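Long-range contacts in FOG-3 protein (PDB 5TD6), which specifies sperm fate in the nematode germline as an RNA-binding multimer, and probably acts, like other BTG-family proteins, as a transcription corepressor: residues 36-44 against 53-61; 90-98 against 108-116. The protein carries 2 engineered substitutions. All coordinates share one frame; numbering follows the deposited sequence.

Overall arrangement
The chain is the BTG/Tob domain of a longer protein, and both contacts are built around one antiparallel sheet. Interaction 1 comes first along the chain: it joins the end of helix 22-41 to helix 53-56 and strand 58-59. Interaction 2 follows once the first is complete, joining the hairpin of strands 89-93 and 96-100 to strands 107-109 and 111-112. Their centres lie about 13 Å apart, and they touch where Arg56 and Glu53 meet Asn93 and where Trp44 packs on Asn93 and Pro94. Strand 58-59 neighbours strand 89-93, so the sheet runs from one contact into the other. Interaction 2 also reaches the second subunit, whereas no other chain of the assembly touches interaction 1.

Interaction 1: 36-44 against 53-61; sequences LVSHFSSTW and EMKRMINTT
The carbonyl of Lys55 faces His39, whose NE2 lies 3.2 Å from Lys55 O. With CG of His39 anti to the backbone nitrogen (chi1 -175°), the imidazole reaches across to the last turn of helix 53-56. The aliphatic part of the Lys55 side chain runs past the Thr43 methyl.

Arg56, buried, contributes the largest single share of the contact. Its methylene CG lies 3.7 Å from Phe40 CD1, while at the edge of the same ring Arg56 O lies 3.4 Å from Phe40 CE1. A bend at chi3 (-55°) then swings the chain past Thr43 to the edge of the Trp44 indole. There Arg56 CD is 3.7 Å from Trp44 CE3, and Trp44 CZ3 lies over one face of the guanidinium. NH1 of Arg56 donates to Thr43 OG1 (3.1 Å), a bent bond at 142°. The rest of the head is satisfied beyond the two segments: NH1 also bonds Asn51 O, NE bonds Ala92 O and NH2 bonds Asn93 OD1, which together should fix its orientation.

At Met57 the chain leaves the helix, and Ile58 turns back toward helix 22-41, its CD1 4.3 Å from Leu36 CD2. Its backbone pairs with Ile90. The arrangement is a helix packed against a helix-to-strand connection in a BTG/Tob domain, with a buried arginine linking the loop after helix 22-41 to strand 89-93.

Interaction 2: 90-98 against 108-116; sequences IFANPGHVF and TPIWIGDVN
Trp111 brings CZ3 up to the bare backbone of Gly95, 3.7 Å from Gly95 CA. Its CG stands opposite the backbone nitrogen (chi1 -179°), which carries the indole along the strand to the turn. The glycine, in the type II turn from Asn93 to His96, has no side chain to keep the chain of Gly113 and Val115 at a distance. Gly113 N bonds Gly95 O and also sits above one face of the indole, toward its rim. At the turn Pro94 offers CB to Val115, 3.9 Å from its CG1.

Further along, the strands pair antiparallel. Val97 N donates almost straight (170°) to Trp111 O at 2.8 Å, and Val97 O accepts from two nitrogens approaching from the same face of its plane, Ile110 N at 2.8 Å and Trp111 N. This is a classic beta bulge of the BTG/Tob domain, set where the chain turns a corner at Ile110, between two short strands that both pair with strand 96-100. The corner points the Ile110 side chain inward: its CD1 touches both Ile90 CG2 (3.8 Å) and Val97 CG1, the Ile90 and Ile110 side chains crossing at about a right angle, with Phe11 of helix 2-13 also in touch.

The sheet face bearing His96 and Ile112 is filled differently. Their side chains run side by side, His96 CD2 3.9 Å from Ile112 CG1, and Phe98 CD1 lies over the centre of the imidazole. Phe98 CB, meanwhile, nestles against Thr108 O at 3.3 Å. On the Val97 face, Trp111 packs on Thr3 and Glu7 of helix 2-13 and meets the ring of Phe17 of the second subunit at a steep angle.

Interaction 1: 36-44 against 53-61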
loop_
_atom_site.group_PDB
_atom_site.type_symbol
_atom_site.label_atom_id
_atom_site.label_comp_id
_atom_site.label_asym_id
_atom_site.label_seq_id
_atom_site.Cartn_x
_atom_site.Cartn_y
_atom_site.Cartn_z
ATOM N N LEU B 36 7.675 14.619 -3.956
ATOM C CA LEU B 36 7.248 14.612 -2.564
ATOM C C LEU B 36 8.448 14.548 -1.635
ATOM O O LEU B 36 8.464 15.196 -0.582
ATOM C CB LEU B 36 6.311 13.435 -2.285
ATOM C CG LEU B 36 4.910 13.553 -2.889
ATOM C CD1 LEU B 36 4.077 12.341 -2.517
ATOM C CD2 LEU B 36 4.204 14.866 -2.464
ATOM N N VAL B 37 9.438 13.748 -2.015
ATOM C CA VAL B 37 10.644 13.647 -1.219
ATOM C C VAL B 37 11.294 15.024 -1.102
ATOM O O VAL B 37 11.636 15.473 -0.006
ATOM C CB VAL B 37 11.638 12.607 -1.783
ATOM C CG1 VAL B 37 12.993 12.737 -1.090
ATOM C CG2 VAL B 37 11.103 11.210 -1.562
ATOM N N SER B 38 11.411 15.718 -2.223
ATOM C CA SER B 38 11.954 17.070 -2.211
ATOM C C SER B 38 11.124 18.017 -1.333
ATOM O O SER B 38 11.666 18.762 -0.528
ATOM C CB SER B 38 12.035 17.602 -3.639
ATOM O OG SER B 38 11.889 19.012 -3.665
ATOM N N HIS B 39 9.806 17.952 -1.486
ATOM C CA HIS B 39 8.847 18.820 -0.805
ATOM C C HIS B 39 8.810 18.565 0.706
ATOM O O HIS B 39 8.562 19.484 1.490
ATOM C CB HIS B 39 7.455 18.606 -1.436
ATOM C CG HIS B 39 6.376 19.521 -0.928
ATOM N ND1 HIS B 39 6.458 20.897 -1.007
ATOM C CD2 HIS B 39 5.158 19.250 -0.397
ATOM C CE1 HIS B 39 5.354 21.431 -0.512
ATOM N NE2 HIS B 39 4.548 20.453 -0.138
ATOM N N PHE B 40 9.070 17.318 1.106
ATOM C CA PHE B 40 8.979 16.904 2.513
ATOM C C PHE B 40 10.291 17.049 3.300
ATOM O O PHE B 40 10.272 17.173 4.529
ATOM C CB PHE B 40 8.534 15.433 2.612
ATOM C CG PHE B 40 7.115 15.175 2.135
ATOM C CD1 PHE B 40 6.263 16.216 1.821
ATOM C CD2 PHE B 40 6.654 13.875 2.001
ATOM C CE1 PHE B 40 4.964 15.970 1.398
ATOM C CE2 PHE B 40 5.367 13.617 1.575
ATOM C CZ PHE B 40 4.518 14.666 1.278
ATOM N N SER B 41 11.418 17.001 2.594
ATOM C CA SER B 41 12.726 16.833 3.238
ATOM C C SER B 41 13.105 17.941 4.220
ATOM O O SER B 41 13.655 17.664 5.271
ATOM C CB SER B 41 13.828 16.713 2.185
ATOM O OG SER B 41 13.955 15.370 1.743
ATOM N N SER B 42 12.806 19.191 3.901
ATOM C CA SER B 42 13.281 20.267 4.766
ATOM C C SER B 42 12.527 20.378 6.104
ATOM O O SER B 42 13.028 20.990 7.033
ATOM C CB SER B 42 13.223 21.596 4.020
ATOM O OG SER B 42 11.944 21.792 3.464
ATOM N N THR B 43 11.342 19.785 6.219
ATOM C CA THR B 43 10.606 19.887 7.482
ATOM C C THR B 43 10.447 18.551 8.212
ATOM O O THR B 43 9.928 18.509 9.335
ATOM C CB THR B 43 9.206 20.496 7.276
ATOM O OG1 THR B 43 8.487 19.749 6.283
ATOM C CG2 THR B 43 9.338 21.953 6.831
ATOM N N TRP B 44 10.900 17.468 7.586
ATOM C CA TRP B 44 10.734 16.123 8.155
ATOM C C TRP B 44 11.539 15.950 9.446
ATOM O O TRP B 44 12.769 15.968 9.433
ATOM C CB TRP B 44 11.153 15.068 7.132
ATOM C CG TRP B 44 10.487 13.735 7.308
ATOM C CD1 TRP B 44 11.021 12.623 7.900
ATOM C CD2 TRP B 44 9.178 13.361 6.854
ATOM N NE1 TRP B 44 10.116 11.584 7.856
ATOM C CE2 TRP B 44 8.982 12.012 7.213
ATOM C CE3 TRP B 44 8.156 14.033 6.176
ATOM C CZ2 TRP B 44 7.792 11.334 6.934
ATOM C CZ3 TRP B 44 6.968 13.340 5.892
ATOM C CH2 TRP B 44 6.806 12.020 6.262
ATOM N N GLU B 53 3.662 19.896 9.390
ATOM C CA GLU B 53 2.489 19.206 8.847
ATOM C C GLU B 53 1.738 20.015 7.784
ATOM O O GLU B 53 1.323 19.486 6.743
ATOM C CB GLU B 53 1.548 18.842 9.997
ATOM C CG GLU B 53 0.096 18.698 9.627
ATOM C CD GLU B 53 -0.701 18.053 10.732
ATOM O OE1 GLU B 53 -1.637 18.692 11.257
ATOM O OE2 GLU B 53 -0.394 16.893 11.067
ATOM N N MET B 54 1.578 21.304 8.040
ATOM C CA MET B 54 0.823 22.153 7.140
ATOM C C MET B 54 1.594 22.411 5.859
ATOM O O MET B 54 1.019 22.403 4.773
ATOM C CB MET B 54 0.465 23.471 7.831
ATOM C CG MET B 54 -0.503 23.286 8.984
ATOM S SD MET B 54 -2.020 22.477 8.427
ATOM C CE MET B 54 -2.590 23.678 7.225
ATOM N N LYS B 55 2.895 22.647 5.981
ATOM C CA LYS B 55 3.708 22.898 4.796
ATOM C C LYS B 55 3.731 21.708 3.850
ATOM O O LYS B 55 3.958 21.871 2.654
ATOM C CB LYS B 55 5.146 23.255 5.181
ATOM C CG LYS B 55 5.655 24.499 4.448
ATOM C CD LYS B 55 7.017 24.286 3.783
ATOM C CE LYS B 55 7.339 25.457 2.852
ATOM N NZ LYS B 55 8.305 25.104 1.772
ATOM N N ARG B 56 3.498 20.509 4.383
ATOM C CA ARG B 56 3.634 19.293 3.586
ATOM C C ARG B 56 2.337 18.860 2.928
ATOM O O ARG B 56 2.357 18.142 1.925
ATOM C CB ARG B 56 4.185 18.157 4.458
ATOM C CG ARG B 56 5.675 18.318 4.764
ATOM C CD ARG B 56 6.263 17.078 5.452
ATOM N NE ARG B 56 5.524 16.713 6.656
ATOM C CZ ARG B 56 5.935 16.988 7.887
ATOM N NH1 ARG B 56 7.081 17.642 8.071
ATOM N NH2 ARG B 56 5.210 16.608 8.930
ATOM N N MET B 57 1.212 19.295 3.488
ATOM C CA MET B 57 -0.086 18.846 3.008
ATOM C C MET B 57 -0.261 19.139 1.523
ATOM O O MET B 57 0.235 20.143 1.012
ATOM C CB MET B 57 -1.214 19.509 3.803
ATOM C CG MET B 57 -1.563 20.913 3.357
ATOM S SD MET B 57 -2.838 21.657 4.397
ATOM C CE MET B 57 -3.879 22.426 3.154
ATOM N N ILE B 58 -0.942 18.238 0.829
ATOM C CA ILE B 58 -1.222 18.476 -0.580
ATOM C C ILE B 58 -2.710 18.358 -0.842
ATOM O O ILE B 58 -3.453 17.761 -0.064
ATOM C CB ILE B 58 -0.460 17.513 -1.517
ATOM C CG1 ILE B 58 -0.868 16.063 -1.263
ATOM C CG2 ILE B 58 1.048 17.711 -1.388
ATOM C CD1 ILE B 58 -0.064 15.066 -2.063
ATOM N N ASN B 59 -3.138 18.998 -1.926
ATOM C CA ASN B 59 -4.542 19.092 -2.336
ATOM C C ASN B 59 -4.682 18.547 -3.756
ATOM O O ASN B 59 -4.002 19.016 -4.672
ATOM C CB ASN B 59 -5.001 20.550 -2.246
ATOM C CG ASN B 59 -6.484 20.739 -2.553
ATOM O OD1 ASN B 59 -6.981 20.366 -3.625
ATOM N ND2 ASN B 59 -7.195 21.334 -1.604
ATOM N N THR B 60 -5.550 17.555 -3.947
ATOM C CA THR B 60 -5.629 16.871 -5.239
ATOM C C THR B 60 -6.057 17.798 -6.383
ATOM O O THR B 60 -5.854 17.491 -7.564
ATOM C CB THR B 60 -6.596 15.674 -5.190
ATOM O OG1 THR B 60 -7.907 16.120 -4.824
ATOM C CG2 THR B 60 -6.103 14.618 -4.189
ATOM N N THR B 61 -6.637 18.937 -6.032
ATOM C CA THR B 61 -7.055 19.896 -7.043
ATOM C C THR B 61 -6.028 21.012 -7.234
ATOM O O THR B 61 -5.593 21.281 -8.356
ATOM C CB THR B 61 -8.407 20.529 -6.679
ATOM O OG1 THR B 61 -9.434 19.529 -6.730
ATOM C CG2 THR B 61 -8.738 21.653 -7.649
#

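Interaction 2: 90-98 against 108-116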
loop_
_atom_site.group_PDB
_atom_site.type_symbol
_atom_site.label_atom_id
_atom_site.label_comp_id
_atom_site.label_asym_id
_atom_site.label_seq_id
_atom_site.Cartn_x
_atom_site.Cartn_y
_atom_site.Cartn_z
ATOM N N ILE B 90 -4.412 15.726 1.607
ATOM C CA ILE B 90 -3.644 14.563 2.063
ATOM C C ILE B 90 -2.409 15.030 2.823
ATOM O O ILE B 90 -1.700 15.934 2.383
ATOM C CB ILE B 90 -3.215 13.672 0.880
ATOM C CG1 ILE B 90 -4.420 13.371 -0.009
ATOM C CG2 ILE B 90 -2.577 12.361 1.373
ATOM C CD1 ILE B 90 -4.073 12.616 -1.284
ATOM N N PHE B 91 -2.186 14.431 3.986
ATOM C CA PHE B 91 -1.070 14.782 4.858
ATOM C C PHE B 91 -0.115 13.603 4.946
ATOM O O PHE B 91 -0.547 12.445 4.977
ATOM C CB PHE B 91 -1.551 15.137 6.278
ATOM C CG PHE B 91 -2.409 16.376 6.357
ATOM C CD1 PHE B 91 -3.750 16.342 5.999
ATOM C CD2 PHE B 91 -1.882 17.569 6.818
ATOM C CE1 PHE B 91 -4.537 17.477 6.085
ATOM C CE2 PHE B 91 -2.665 18.713 6.902
ATOM C CZ PHE B 91 -3.995 18.665 6.532
ATOM N N ALA B 92 1.174 13.900 4.995
ATOM C CA ALA B 92 2.189 12.894 5.244
ATOM C C ALA B 92 3.136 13.428 6.308
ATOM O O ALA B 92 3.823 14.427 6.099
ATOM C CB ALA B 92 2.932 12.538 3.967
ATOM N N ASN B 93 3.124 12.765 7.463
ATOM C CA ASN B 93 4.005 13.036 8.586
ATOM C C ASN B 93 4.826 11.784 8.916
ATOM O O ASN B 93 4.425 10.673 8.555
ATOM C CB ASN B 93 3.198 13.431 9.824
ATOM C CG ASN B 93 2.435 14.732 9.652
ATOM O OD1 ASN B 93 2.807 15.591 8.849
ATOM N ND2 ASN B 93 1.366 14.891 10.437
ATOM N N PRO B 94 5.949 11.948 9.635
ATOM C CA PRO B 94 6.639 10.763 10.161
ATOM C C PRO B 94 5.653 9.821 10.870
ATOM O O PRO B 94 4.947 10.236 11.783
ATOM C CB PRO B 94 7.662 11.354 11.130
ATOM C CG PRO B 94 7.977 12.716 10.543
ATOM C CD PRO B 94 6.668 13.202 9.959
ATOM N N GLY B 95 5.568 8.583 10.400
ATOM C CA GLY B 95 4.714 7.591 11.033
ATOM C C GLY B 95 3.245 7.665 10.661
ATOM O O GLY B 95 2.454 6.843 11.120
ATOM N N HIS B 96 2.864 8.623 9.813
ATOM C CA HIS B 96 1.439 8.936 9.689
ATOM C C HIS B 96 1.054 9.633 8.395
ATOM O O HIS B 96 1.365 10.807 8.182
ATOM C CB HIS B 96 0.990 9.807 10.860
ATOM C CG HIS B 96 -0.495 9.853 11.042
ATOM N ND1 HIS B 96 -1.131 10.865 11.728
ATOM C CD2 HIS B 96 -1.470 9.016 10.616
ATOM C CE1 HIS B 96 -2.432 10.635 11.742
ATOM N NE2 HIS B 96 -2.665 9.523 11.068
ATOM N N VAL B 97 0.377 8.887 7.537
ATOM C CA VAL B 97 -0.152 9.420 6.296
ATOM C C VAL B 97 -1.664 9.311 6.409
ATOM O O VAL B 97 -2.196 8.288 6.877
ATOM C CB VAL B 97 0.366 8.642 5.077
ATOM C CG1 VAL B 97 -0.119 9.283 3.766
ATOM C CG2 VAL B 97 1.875 8.584 5.111
ATOM N N PHE B 98 -2.360 10.365 6.015
ATOM C CA PHE B 98 -3.795 10.382 6.239
ATOM C C PHE B 98 -4.488 11.446 5.408
ATOM O O PHE B 98 -3.844 12.342 4.882
ATOM C CB PHE B 98 -4.102 10.596 7.719
ATOM C CG PHE B 98 -3.570 11.902 8.288
ATOM C CD1 PHE B 98 -2.281 11.989 8.791
ATOM C CD2 PHE B 98 -4.389 13.026 8.365
ATOM C CE1 PHE B 98 -1.807 13.183 9.330
ATOM C CE2 PHE B 98 -3.922 14.222 8.911
ATOM C CZ PHE B 98 -2.641 14.304 9.392
ATOM N N THR B 108 -8.776 10.321 8.240
ATOM C CA THR B 108 -8.895 8.930 7.821
ATOM C C THR B 108 -7.496 8.409 7.515
ATOM O O THR B 108 -6.773 8.992 6.700
ATOM C CB THR B 108 -9.797 8.793 6.601
ATOM O OG1 THR B 108 -11.002 9.525 6.844
ATOM C CG2 THR B 108 -10.122 7.313 6.321
ATOM N N PRO B 109 -7.089 7.335 8.194
ATOM C CA PRO B 109 -5.694 6.924 8.044
ATOM C C PRO B 109 -5.440 6.245 6.724
ATOM O O PRO B 109 -6.261 5.463 6.249
ATOM C CB PRO B 109 -5.476 5.943 9.217
ATOM C CG PRO B 109 -6.848 5.451 9.555
ATOM C CD PRO B 109 -7.799 6.578 9.245
ATOM N N ILE B 110 -4.306 6.583 6.122
ATOM C CA ILE B 110 -3.814 5.896 4.946
ATOM C C ILE B 110 -2.724 4.894 5.392
ATOM O O ILE B 110 -2.707 3.736 4.973
ATOM C CB ILE B 110 -3.222 6.868 3.912
ATOM C CG1 ILE B 110 -4.322 7.781 3.344
ATOM C CG2 ILE B 110 -2.508 6.054 2.821
ATOM C CD1 ILE B 110 -3.772 8.985 2.520
ATOM N N TRP B 111 -1.827 5.358 6.249
ATOM C CA TRP B 111 -0.804 4.497 6.844
ATOM C C TRP B 111 -0.346 5.044 8.190
ATOM O O TRP B 111 -0.220 6.267 8.372
ATOM C CB TRP B 111 0.396 4.339 5.899
ATOM C CG TRP B 111 1.516 3.425 6.454
ATOM C CD1 TRP B 111 1.583 2.057 6.385
ATOM C CD2 TRP B 111 2.699 3.847 7.149
ATOM N NE1 TRP B 111 2.743 1.604 6.988
ATOM C CE2 TRP B 111 3.443 2.683 7.465
ATOM C CE3 TRP B 111 3.202 5.096 7.540
ATOM C CZ2 TRP B 111 4.657 2.735 8.147
ATOM C CZ3 TRP B 111 4.412 5.145 8.220
ATOM C CH2 TRP B 111 5.129 3.977 8.508
ATOM N N ILE B 112 -0.118 4.121 9.124
ATOM C CA ILE B 112 0.396 4.396 10.461
ATOM C C ILE B 112 1.480 3.380 10.760
ATOM O O ILE B 112 1.293 2.174 10.554
ATOM C CB ILE B 112 -0.697 4.303 11.567
ATOM C CG1 ILE B 112 -1.884 5.238 11.273
ATOM C CG2 ILE B 112 -0.115 4.660 12.950
ATOM C CD1 ILE B 112 -2.822 5.412 12.490
ATOM N N GLY B 113 2.618 3.857 11.234
ATOM C CA GLY B 113 3.709 2.956 11.552
ATOM C C GLY B 113 4.854 3.655 12.254
ATOM O O GLY B 113 4.736 4.808 12.687
ATOM N N ASP B 114 5.962 2.932 12.352
ATOM C CA ASP B 114 7.178 3.369 13.043
ATOM C C ASP B 114 7.731 4.578 12.290
ATOM O O ASP B 114 7.814 4.544 11.060
ATOM C CB ASP B 114 8.171 2.181 13.080
ATOM C CG ASP B 114 9.388 2.399 13.985
ATOM O OD1 ASP B 114 9.901 3.523 14.106
ATOM O OD2 ASP B 114 9.859 1.391 14.553
ATOM N N VAL B 115 8.067 5.659 12.999
ATOM C CA VAL B 115 8.662 6.831 12.334
ATOM C C VAL B 115 9.992 6.471 11.679
ATOM O O VAL B 115 10.498 7.207 10.844
ATOM C CB VAL B 115 8.899 8.026 13.312
ATOM C CG1 VAL B 115 7.565 8.548 13.848
ATOM C CG2 VAL B 115 9.845 7.623 14.463
ATOM N N ASN B 116 10.549 5.328 12.050
ATOM C CA ASN B 116 11.811 4.885 11.463
ATOM C C ASN B 116 11.693 3.631 10.593
ATOM O O ASN B 116 12.673 2.905 10.398
ATOM C CB ASN B 116 12.829 4.664 12.574
ATOM C CG ASN B 116 13.399 5.965 13.070
ATOM O OD1 ASN B 116 13.900 6.772 12.276
ATOM N ND2 ASN B 116 13.276 6.213 14.367
#